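Local coordinates for protein 3-oxoadipate enol-lactonase (Burkholderia xenovorans, PDB 2XUA) that probably hydrolyses the enol-lactone of 3-oxoadipate during the bacterial breakdown of catechol, using an alpha/beta hydrolase fold, at residues V30-L35 and L56-R61; P208-S213 and G234-E239; A94-L99 and E118-C123. All blocks are in the same frame, centred on the assembly; numbering follows the deposited sequence.

Contact 1 (V30-L35 and L56-R61). With SHF (laevulinic acid), chain C.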
loop_
_atom_site.group_PDB
_atom_site.type_symbol
_atom_site.label_atom_id
_atom_site.label_comp_id
_atom_site.label_asym_id
_atom_site.label_seq_id
_atom_site.Cartn_x
_atom_site.Cartn_y
_atom_site.Cartn_z
ATOM N N VAL B 30 -19.208 -2.777 -0.801
ATOM C CA VAL B 30 -18.172 -3.136 0.192
ATOM C C VAL B 30 -17.280 -4.122 -0.523
ATOM O O VAL B 30 -17.772 -5.014 -1.193
ATOM C CB VAL B 30 -18.804 -3.851 1.418
ATOM C CG1 VAL B 30 -17.716 -4.420 2.391
ATOM C CG2 VAL B 30 -19.779 -2.894 2.147
ATOM N N LEU B 31 -15.972 -3.945 -0.414
ATOM C CA LEU B 31 -15.041 -4.872 -1.110
ATOM C C LEU B 31 -14.432 -5.708 0.020
ATOM O O LEU B 31 -14.116 -5.142 1.070
ATOM C CB LEU B 31 -13.947 -4.016 -1.785
ATOM C CG LEU B 31 -14.522 -3.091 -2.869
ATOM C CD1 LEU B 31 -13.389 -2.330 -3.670
ATOM C CD2 LEU B 31 -15.409 -3.909 -3.841
ATOM N N SER B 32 -14.124 -6.982 -0.217
ATOM C CA SER B 32 -13.481 -7.759 0.830
ATOM C C SER B 32 -12.294 -8.533 0.291
ATOM O O SER B 32 -12.370 -9.113 -0.777
ATOM C CB SER B 32 -14.546 -8.668 1.489
ATOM O OG SER B 32 -13.933 -9.302 2.613
ATOM N N ASN B 33 -11.160 -8.443 0.984
ATOM C CA ASN B 33 -9.834 -8.762 0.438
ATOM C C ASN B 33 -9.532 -10.293 0.516
ATOM O O ASN B 33 -10.195 -11.073 1.212
ATOM C CB ASN B 33 -8.708 -8.132 1.283
ATOM C CG ASN B 33 -8.869 -6.635 1.535
ATOM O OD1 ASN B 33 -8.254 -6.081 2.454
ATOM N ND2 ASN B 33 -9.706 -5.989 0.771
ATOM N N SER B 34 -8.510 -10.677 -0.220
ATOM C CA SER B 34 -7.928 -12.038 -0.146
ATOM C C SER B 34 -7.059 -12.202 1.087
ATOM O O SER B 34 -6.454 -11.218 1.595
ATOM C CB SER B 34 -7.012 -12.205 -1.371
ATOM O OG SER B 34 -6.754 -13.619 -1.571
ATOM N N LEU B 35 -6.908 -13.454 1.551
ATOM C CA LEU B 35 -5.866 -13.766 2.530
ATOM C C LEU B 35 -4.472 -13.234 2.150
ATOM O O LEU B 35 -4.004 -13.472 1.054
ATOM C CB LEU B 35 -5.813 -15.296 2.758
ATOM C CG LEU B 35 -4.848 -15.836 3.772
ATOM C CD1 LEU B 35 -5.266 -15.387 5.161
ATOM C CD2 LEU B 35 -4.864 -17.351 3.619
ATOM N N LEU B 56 -16.668 1.199 0.279
ATOM C CA LEU B 56 -16.029 0.840 1.506
ATOM C C LEU B 56 -15.045 -0.298 1.323
ATOM O O LEU B 56 -15.426 -1.393 0.816
ATOM C CB LEU B 56 -17.114 0.403 2.518
ATOM C CG LEU B 56 -16.670 -0.098 3.870
ATOM C CD1 LEU B 56 -15.827 1.024 4.582
ATOM C CD2 LEU B 56 -17.904 -0.509 4.750
ATOM N N ARG B 57 -13.804 -0.055 1.741
ATOM C CA ARG B 57 -12.780 -1.110 1.830
ATOM C C ARG B 57 -12.344 -1.245 3.269
ATOM O O ARG B 57 -12.458 -0.273 4.059
ATOM C CB ARG B 57 -11.549 -0.713 1.007
ATOM C CG ARG B 57 -11.803 -0.819 -0.481
ATOM C CD ARG B 57 -10.493 -0.356 -1.189
ATOM N NE ARG B 57 -10.427 1.107 -1.200
ATOM C CZ ARG B 57 -9.302 1.840 -1.401
ATOM N NH1 ARG B 57 -8.128 1.267 -1.536
ATOM N NH2 ARG B 57 -9.349 3.169 -1.486
ATOM N N TYR B 58 -11.779 -2.399 3.629
ATOM C CA TYR B 58 -11.331 -2.569 4.982
ATOM C C TYR B 58 -10.238 -3.635 5.004
ATOM O O TYR B 58 -10.102 -4.419 4.066
ATOM C CB TYR B 58 -12.542 -2.935 5.904
ATOM C CG TYR B 58 -13.059 -4.328 5.688
ATOM C CD1 TYR B 58 -12.734 -5.371 6.579
ATOM C CD2 TYR B 58 -13.904 -4.616 4.631
ATOM C CE1 TYR B 58 -13.197 -6.699 6.348
ATOM C CE2 TYR B 58 -14.373 -5.920 4.397
ATOM C CZ TYR B 58 -13.989 -6.945 5.249
ATOM O OH TYR B 58 -14.461 -8.204 5.024
ATOM N N ASP B 59 -9.437 -3.611 6.054
ATOM C CA ASP B 59 -8.468 -4.672 6.304
ATOM C C ASP B 59 -9.157 -5.736 7.142
ATOM O O ASP B 59 -9.579 -5.494 8.290
ATOM C CB ASP B 59 -7.223 -4.120 6.988
ATOM C CG ASP B 59 -6.323 -3.342 6.008
ATOM O OD1 ASP B 59 -6.558 -3.434 4.816
ATOM O OD2 ASP B 59 -5.371 -2.645 6.399
ATOM N N THR B 60 -9.251 -6.925 6.566
ATOM C CA THR B 60 -9.839 -8.068 7.300
ATOM C C THR B 60 -9.088 -8.258 8.622
ATOM O O THR B 60 -7.904 -7.973 8.723
ATOM C CB THR B 60 -9.698 -9.323 6.406
ATOM O OG1 THR B 60 -10.384 -9.108 5.161
ATOM C CG2 THR B 60 -10.312 -10.604 7.108
ATOM N N ARG B 61 -9.745 -8.750 9.665
ATOM C CA ARG B 61 -9.012 -9.002 10.913
ATOM C C ARG B 61 -7.756 -9.850 10.625
ATOM O O ARG B 61 -7.738 -10.692 9.734
ATOM C CB ARG B 61 -9.903 -9.747 11.943
ATOM C CG ARG B 61 -10.515 -11.007 11.416
ATOM C CD ARG B 61 -11.037 -11.834 12.682
ATOM N NE ARG B 61 -12.172 -11.129 13.305
ATOM C CZ ARG B 61 -12.582 -11.276 14.568
ATOM N NH1 ARG B 61 -11.959 -12.119 15.393
ATOM N NH2 ARG B 61 -13.647 -10.600 14.996
HETATM C C4 SHF C . -3.365 -16.773 0.361
HETATM C C5 SHF C . -4.287 -15.705 -0.243
HETATM C C3 SHF C . -3.562 -18.253 -0.003
HETATM C C2 SHF C . -4.277 -18.610 -1.332
HETATM C C1 SHF C . -3.880 -20.054 -1.857
HETATM O O4 SHF C . -2.431 -16.432 1.110
HETATM O O1 SHF C . -2.982 -20.046 -2.720
HETATM O OH1 SHF C . -4.502 -21.108 -1.492
HETATM O O HOH W 1 -11.498 -3.993 1.177
HETATM O O HOH W 2 -11.773 -10.699 3.484
HETATM O O HOH W 3 -11.189 -6.974 3.467
HETATM O O HOH W 4 -7.985 -10.751 3.928
#

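Contact 2 (P208-S213 and G234-E239)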
loop_
_atom_site.group_PDB
_atom_site.type_symbol
_atom_site.label_atom_id
_atom_site.label_comp_id
_atom_site.label_asym_id
_atom_site.label_seq_id
_atom_site.Cartn_x
_atom_site.Cartn_y
_atom_site.Cartn_z
ATOM N N PRO B 208 -29.120 -11.181 -6.835
ATOM C CA PRO B 208 -28.377 -11.371 -8.046
ATOM C C PRO B 208 -26.874 -11.586 -7.759
ATOM O O PRO B 208 -26.284 -10.846 -6.967
ATOM C CB PRO B 208 -28.602 -10.051 -8.776
ATOM C CG PRO B 208 -29.832 -9.512 -8.186
ATOM C CD PRO B 208 -29.742 -9.836 -6.813
ATOM N N ALA B 209 -26.281 -12.612 -8.366
ATOM C CA ALA B 209 -24.874 -12.918 -8.142
ATOM C C ALA B 209 -24.103 -12.965 -9.455
ATOM O O ALA B 209 -24.655 -13.268 -10.539
ATOM C CB ALA B 209 -24.672 -14.199 -7.302
ATOM N N LEU B 210 -22.839 -12.537 -9.371
ATOM C CA LEU B 210 -21.868 -12.692 -10.452
ATOM C C LEU B 210 -20.719 -13.547 -9.895
ATOM O O LEU B 210 -20.218 -13.309 -8.796
ATOM C CB LEU B 210 -21.325 -11.324 -10.892
ATOM C CG LEU B 210 -20.009 -11.312 -11.664
ATOM C CD1 LEU B 210 -20.255 -11.927 -13.098
ATOM C CD2 LEU B 210 -19.420 -9.894 -11.793
ATOM N N VAL B 211 -20.283 -14.540 -10.638
ATOM C CA VAL B 211 -19.112 -15.303 -10.177
ATOM C C VAL B 211 -18.008 -15.040 -11.186
ATOM O O VAL B 211 -18.232 -15.225 -12.337
ATOM C CB VAL B 211 -19.369 -16.816 -10.039
ATOM C CG1 VAL B 211 -18.025 -17.577 -9.649
ATOM C CG2 VAL B 211 -20.436 -17.102 -9.034
ATOM N N ILE B 212 -16.844 -14.547 -10.738
ATOM C CA ILE B 212 -15.700 -14.325 -11.602
ATOM C C ILE B 212 -14.656 -15.368 -11.177
ATOM O O ILE B 212 -14.415 -15.555 -9.983
ATOM C CB ILE B 212 -15.102 -12.880 -11.461
ATOM C CG1 ILE B 212 -15.981 -11.851 -12.154
ATOM C CG2 ILE B 212 -13.747 -12.769 -12.096
ATOM C CD1 ILE B 212 -15.587 -10.418 -11.854
ATOM N N SER B 213 -14.066 -16.053 -12.144
ATOM C CA SER B 213 -13.028 -17.045 -11.870
ATOM C C SER B 213 -11.848 -16.800 -12.880
ATOM O O SER B 213 -12.053 -16.199 -13.951
ATOM C CB SER B 213 -13.564 -18.472 -11.970
ATOM O OG SER B 213 -14.509 -18.781 -10.967
ATOM N N GLY B 234 -30.216 -17.822 -10.849
ATOM C CA GLY B 234 -29.944 -16.633 -11.657
ATOM C C GLY B 234 -28.511 -16.062 -11.622
ATOM O O GLY B 234 -28.254 -15.043 -12.268
ATOM N N ALA B 235 -27.581 -16.707 -10.906
ATOM C CA ALA B 235 -26.165 -16.256 -10.860
ATOM C C ALA B 235 -25.570 -16.266 -12.250
ATOM O O ALA B 235 -26.034 -16.993 -13.117
ATOM C CB ALA B 235 -25.357 -17.161 -9.936
ATOM N N ARG B 236 -24.561 -15.462 -12.502
ATOM C CA ARG B 236 -23.928 -15.529 -13.797
ATOM C C ARG B 236 -22.433 -15.784 -13.629
ATOM O O ARG B 236 -21.880 -15.395 -12.612
ATOM C CB ARG B 236 -24.139 -14.261 -14.549
ATOM C CG ARG B 236 -23.715 -14.434 -16.018
ATOM C CD ARG B 236 -22.998 -13.265 -16.607
ATOM N NE ARG B 236 -23.468 -11.986 -16.083
ATOM C CZ ARG B 236 -22.886 -10.834 -16.385
ATOM N NH1 ARG B 236 -21.862 -10.810 -17.220
ATOM N NH2 ARG B 236 -23.354 -9.712 -15.883
ATOM N N TYR B 237 -21.796 -16.432 -14.603
ATOM C CA TYR B 237 -20.382 -16.869 -14.481
ATOM C C TYR B 237 -19.523 -16.148 -15.543
ATOM O O TYR B 237 -19.909 -16.074 -16.667
ATOM C CB TYR B 237 -20.240 -18.417 -14.576
ATOM C CG TYR B 237 -18.792 -18.866 -14.607
ATOM C CD1 TYR B 237 -18.048 -19.035 -13.415
ATOM C CD2 TYR B 237 -18.151 -19.088 -15.827
ATOM C CE1 TYR B 237 -16.702 -19.427 -13.449
ATOM C CE2 TYR B 237 -16.827 -19.492 -15.885
ATOM C CZ TYR B 237 -16.093 -19.645 -14.707
ATOM O OH TYR B 237 -14.775 -20.044 -14.816
ATOM N N VAL B 238 -18.386 -15.596 -15.156
ATOM C CA VAL B 238 -17.466 -14.945 -16.110
ATOM C C VAL B 238 -16.038 -15.377 -15.765
ATOM O O VAL B 238 -15.621 -15.357 -14.611
ATOM C CB VAL B 238 -17.518 -13.359 -16.063
ATOM C CG1 VAL B 238 -16.473 -12.766 -16.957
ATOM C CG2 VAL B 238 -18.862 -12.797 -16.525
ATOM N N GLU B 239 -15.280 -15.759 -16.780
ATOM C CA GLU B 239 -13.976 -16.311 -16.572
ATOM C C GLU B 239 -12.982 -15.385 -17.255
ATOM O O GLU B 239 -13.161 -15.010 -18.400
ATOM C CB GLU B 239 -13.898 -17.765 -17.112
ATOM C CG GLU B 239 -12.567 -18.408 -16.887
ATOM C CD GLU B 239 -12.568 -19.887 -17.283
ATOM O OE1 GLU B 239 -13.543 -20.575 -16.972
ATOM O OE2 GLU B 239 -11.603 -20.334 -17.914
HETATM O O HOH W 5 -27.067 -12.823 -11.703
#

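Contact 3 (A94-L99 and E118-C123)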
loop_
_atom_site.group_PDB
_atom_site.type_symbol
_atom_site.label_atom_id
_atom_site.label_comp_id
_atom_site.label_asym_id
_atom_site.label_seq_id
_atom_site.Cartn_x
_atom_site.Cartn_y
_atom_site.Cartn_z
ATOM N N ALA B 94 -25.765 -3.046 0.974
ATOM C CA ALA B 94 -24.663 -2.766 0.049
ATOM C C ALA B 94 -24.489 -3.875 -0.958
ATOM O O ALA B 94 -24.794 -5.056 -0.687
ATOM C CB ALA B 94 -23.342 -2.571 0.853
ATOM N N ASN B 95 -23.997 -3.495 -2.124
ATOM C CA ASN B 95 -23.353 -4.413 -3.019
ATOM C C ASN B 95 -22.076 -4.922 -2.356
ATOM O O ASN B 95 -21.505 -4.294 -1.449
ATOM C CB ASN B 95 -23.081 -3.741 -4.382
ATOM C CG ASN B 95 -24.340 -3.191 -5.003
ATOM O OD1 ASN B 95 -24.702 -2.021 -4.805
ATOM N ND2 ASN B 95 -25.062 -4.056 -5.695
ATOM N N PHE B 96 -21.638 -6.097 -2.773
ATOM C CA PHE B 96 -20.517 -6.724 -2.122
ATOM C C PHE B 96 -19.728 -7.409 -3.199
ATOM O O PHE B 96 -20.288 -8.105 -4.060
ATOM C CB PHE B 96 -20.979 -7.738 -1.059
ATOM C CG PHE B 96 -19.846 -8.315 -0.226
ATOM C CD1 PHE B 96 -19.501 -7.750 0.985
ATOM C CD2 PHE B 96 -19.130 -9.450 -0.677
ATOM C CE1 PHE B 96 -18.443 -8.305 1.754
ATOM C CE2 PHE B 96 -18.051 -9.959 0.063
ATOM C CZ PHE B 96 -17.744 -9.439 1.258
ATOM N N CYS B 97 -18.411 -7.205 -3.135
ATOM C CA CYS B 97 -17.465 -7.811 -4.091
ATOM C C CYS B 97 -16.290 -8.256 -3.270
ATOM O O CYS B 97 -15.573 -7.437 -2.664
ATOM C CB CYS B 97 -17.004 -6.786 -5.152
ATOM S SG CYS B 97 -15.757 -7.400 -6.349
ATOM N N GLY B 98 -16.068 -9.557 -3.270
ATOM C CA GLY B 98 -15.024 -10.151 -2.428
ATOM C C GLY B 98 -14.223 -11.089 -3.274
ATOM O O GLY B 98 -14.769 -11.690 -4.206
ATOM N N LEU B 99 -12.929 -11.144 -2.984
ATOM C CA LEU B 99 -12.023 -11.969 -3.731
ATOM C C LEU B 99 -11.443 -13.034 -2.802
ATOM O O LEU B 99 -10.971 -12.722 -1.748
ATOM C CB LEU B 99 -10.904 -11.152 -4.382
ATOM C CG LEU B 99 -10.103 -11.896 -5.478
ATOM C CD1 LEU B 99 -9.727 -10.976 -6.644
ATOM C CD2 LEU B 99 -8.885 -12.603 -4.955
ATOM N N GLU B 118 -27.248 -6.123 -1.649
ATOM C CA GLU B 118 -27.988 -5.876 -2.886
ATOM C C GLU B 118 -27.634 -6.901 -3.946
ATOM O O GLU B 118 -28.478 -7.662 -4.365
ATOM C CB GLU B 118 -27.830 -4.432 -3.377
ATOM C CG GLU B 118 -28.290 -4.141 -4.779
ATOM C CD GLU B 118 -29.579 -3.363 -4.839
ATOM O OE1 GLU B 118 -29.607 -2.224 -4.293
ATOM O OE2 GLU B 118 -30.554 -3.864 -5.468
ATOM N N ARG B 119 -26.389 -6.874 -4.417
ATOM C CA ARG B 119 -25.883 -7.751 -5.485
ATOM C C ARG B 119 -24.487 -8.203 -5.025
ATOM O O ARG B 119 -23.789 -7.508 -4.202
ATOM C CB ARG B 119 -25.847 -7.073 -6.875
ATOM C CG ARG B 119 -27.182 -6.732 -7.505
ATOM C CD ARG B 119 -27.099 -6.491 -9.023
ATOM N NE ARG B 119 -28.437 -6.651 -9.622
ATOM C CZ ARG B 119 -28.722 -7.091 -10.864
ATOM N NH1 ARG B 119 -27.756 -7.393 -11.739
ATOM N NH2 ARG B 119 -30.006 -7.212 -11.243
ATOM N N VAL B 120 -24.100 -9.423 -5.423
ATOM C CA VAL B 120 -22.860 -9.939 -4.872
ATOM C C VAL B 120 -21.960 -10.310 -6.045
ATOM O O VAL B 120 -22.468 -10.838 -7.003
ATOM C CB VAL B 120 -23.159 -11.082 -3.866
ATOM C CG1 VAL B 120 -23.357 -12.415 -4.571
ATOM C CG2 VAL B 120 -22.131 -11.162 -2.775
ATOM N N ALA B 121 -20.664 -9.940 -6.035
ATOM C CA ALA B 121 -19.711 -10.387 -7.044
ATOM C C ALA B 121 -18.727 -11.310 -6.284
ATOM O O ALA B 121 -18.044 -10.862 -5.355
ATOM C CB ALA B 121 -18.940 -9.194 -7.694
ATOM N N LEU B 122 -18.634 -12.579 -6.680
ATOM C CA LEU B 122 -17.892 -13.520 -5.870
ATOM C C LEU B 122 -16.676 -13.957 -6.708
ATOM O O LEU B 122 -16.799 -14.719 -7.674
ATOM C CB LEU B 122 -18.783 -14.709 -5.495
ATOM C CG LEU B 122 -20.087 -14.326 -4.773
ATOM C CD1 LEU B 122 -21.076 -15.515 -4.881
ATOM C CD2 LEU B 122 -19.804 -14.068 -3.314
ATOM N N CYS B 123 -15.513 -13.444 -6.340
ATOM C CA CYS B 123 -14.382 -13.430 -7.278
ATOM C C CYS B 123 -13.237 -14.349 -6.818
ATOM O O CYS B 123 -12.871 -14.367 -5.648
ATOM C CB CYS B 123 -13.875 -12.007 -7.439
ATOM S SG CYS B 123 -15.207 -10.866 -8.013
#

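Contact 1 (V30-L35 and L56-R61)
Tyr58 leans back over the neighbouring parallel strand and reaches Ser32 with its hydroxyl. Its CG sits between the backbone N and the carbonyl carbon (chi1 72°), and beyond CB this brings the ring, though not the start of the side chain, close to 30-35. Tyr58 CD2 comes to 3.6 Å from Leu31 O. Tyr58 CE2 lies nearer still to that oxygen and also meets Val30 CG1 at 4.2 Å. CZ approaches Ser32 OG, and Tyr58 OH and Ser32 OG share a hydrogen bond of 2.7 Å. Water 3 rests 3.3 Å above the plane of the Tyr58 ring, over its centre. It accepts from Asn33 N, donates to Tyr58 O and bonds Thr60 OG1.

Earlier along the strands, Leu31 N bonds Leu56 O at 2.9 Å, and Val30 CG2 packs beside Leu56 CD2 at 4.0 Å. Past this point the strands separate. Water 1 joins Leu31 O to Tyr58 N, and water 2 links Ser32 OG, Asn33 O and Thr60 OG1. The Arg57 guanidinium forms salt bridges with Asp19 and with Asp176 of the second subunit. Ser34 and Leu35 line the laevulinic acid pocket.

Buried waters thus replace direct strand pairing where the chain enters the pocket. Ser32 OG is gripped by both Tyr58 and water 2, which should fix the rotation of its hydroxyl.

Contact 2 (P208-S213 and G234-E239)
Ser213 and Tyr237 meet across two neighbouring parallel strands, where Ser213 OG lies 3.4 Å from Tyr237 CE1, near the ring plane and at its edge. The ring runs along 208-213 because CG is anti to the backbone N (chi1 174°). On the way, Tyr237 CD1 touches Val211 CG1 at 4.0 Å. Tyr237 OH donates to Glu239 OE1 at 2.5 Å, on the anti side and 27° out of the carboxylate plane. This short bond ties two side chains of one strand together and steadies the ring.

Leu210, Ile212, Arg236 and Val238 share the other face. Leu210 CD1 crosses to Val238 CG2 at 3.8 Å, and the same methyl lies over one face of the Arg236 guanidinium. Between the two faces runs an alternating set of backbone bonds. Val211 uses both its N and its O, with Val211 N to Arg236 O at 2.7 Å and Val238 N to Val211 O at 2.8 Å. Where the pairing begins, Arg236 N bonds Ala209 O from above the carbonyl plane, and water 5 donates to both Ala209 O and Gly234 O.

Farther out, helix 222-231 packs on Val211 and Tyr237. Helix 251-263 packs on Leu210, Ile212 and Arg236, and Glu264 holds the Arg236 guanidinium in a salt bridge. The strands differ in direction by 22°, and helix 222-231 connects them. This is a beta-alpha-beta crossover at the outer edge of the alpha/beta hydrolase sheet.

Contact 3 (A94-L99 and E118-C123)
Phe96 lies alongside Val120 and points the same way from the sheet, its CB 4.0 Å from Val120 CG2. The ring CD2 meets the same methyl. The two residues are paired in neighbouring parallel strands of the alpha/beta hydrolase sheet. Helix 101-112 joins these strands in a beta-alpha-beta crossover and covers the Phe96 face through Thr105 and Leu109. Two residues on is Gly98, and Phe96 CE2 reaches forward to 3.9 Å from Gly98 CA. Gly98, with Ser100 and Gly102, fits the GxSxG pattern of a nucleophile elbow. The strand therefore leads into what is probably the nucleophile turn, as in related alpha/beta hydrolases.

The strands run almost parallel. Their backbones are joined by five hydrogen bonds. Ala121 uses both its N and its O, with Ala121 N to Phe96 O at 2.7 Å and Gly98 N to Ala121 O longer at 3.2 Å. At the start of the pair, Glu118 N reaches Ala94 O from well above the carbonyl plane, 59° out of it. The chain turns a corner here, which fits this off-plane approach. Beside it the Asn95 side chain lies along Glu118, with Asn95 CG 4.0 Å from Glu118 CB. The charged ends lead elsewhere: Glu118 forms a salt bridge with Arg93, and Arg119 one with Glu264.

The other face carries Cys97, Ala121, Leu99 and Cys123. Phe254 of helix 251-263 packs on both cysteines. Cys97 SG is anti to its backbone N (chi1 177°), while Cys123 SG is anti to its carbonyl carbon (chi1 -57°). These torsions bring Cys97 SG to 3.9 Å from Ala121 CB and equally far from Cys123 SG, a van der Waals contact and not a disulfide.

How the contacts relate
All three contacts are parallel strand pairs in one eight-stranded sheet. They follow each other along the chain as contact 1, contact 3 and contact 2. Across the sheet the strands run 54-58, 28-32, 94-99, 117-123, 209-214 and 236-240. Contact 3 is therefore the middle pair, with its centre 11 Å from contact 1 and 10 Å from contact 2. It touches both, through strand 28-32 on one flank and strand 209-214 on the other. Contacts 1 and 2 do not touch, and their centres are 20 Å apart. Contact 1 carries pocket residues, contact 3 leads to the probable nucleophile elbow, and contact 2 forms an outer edge.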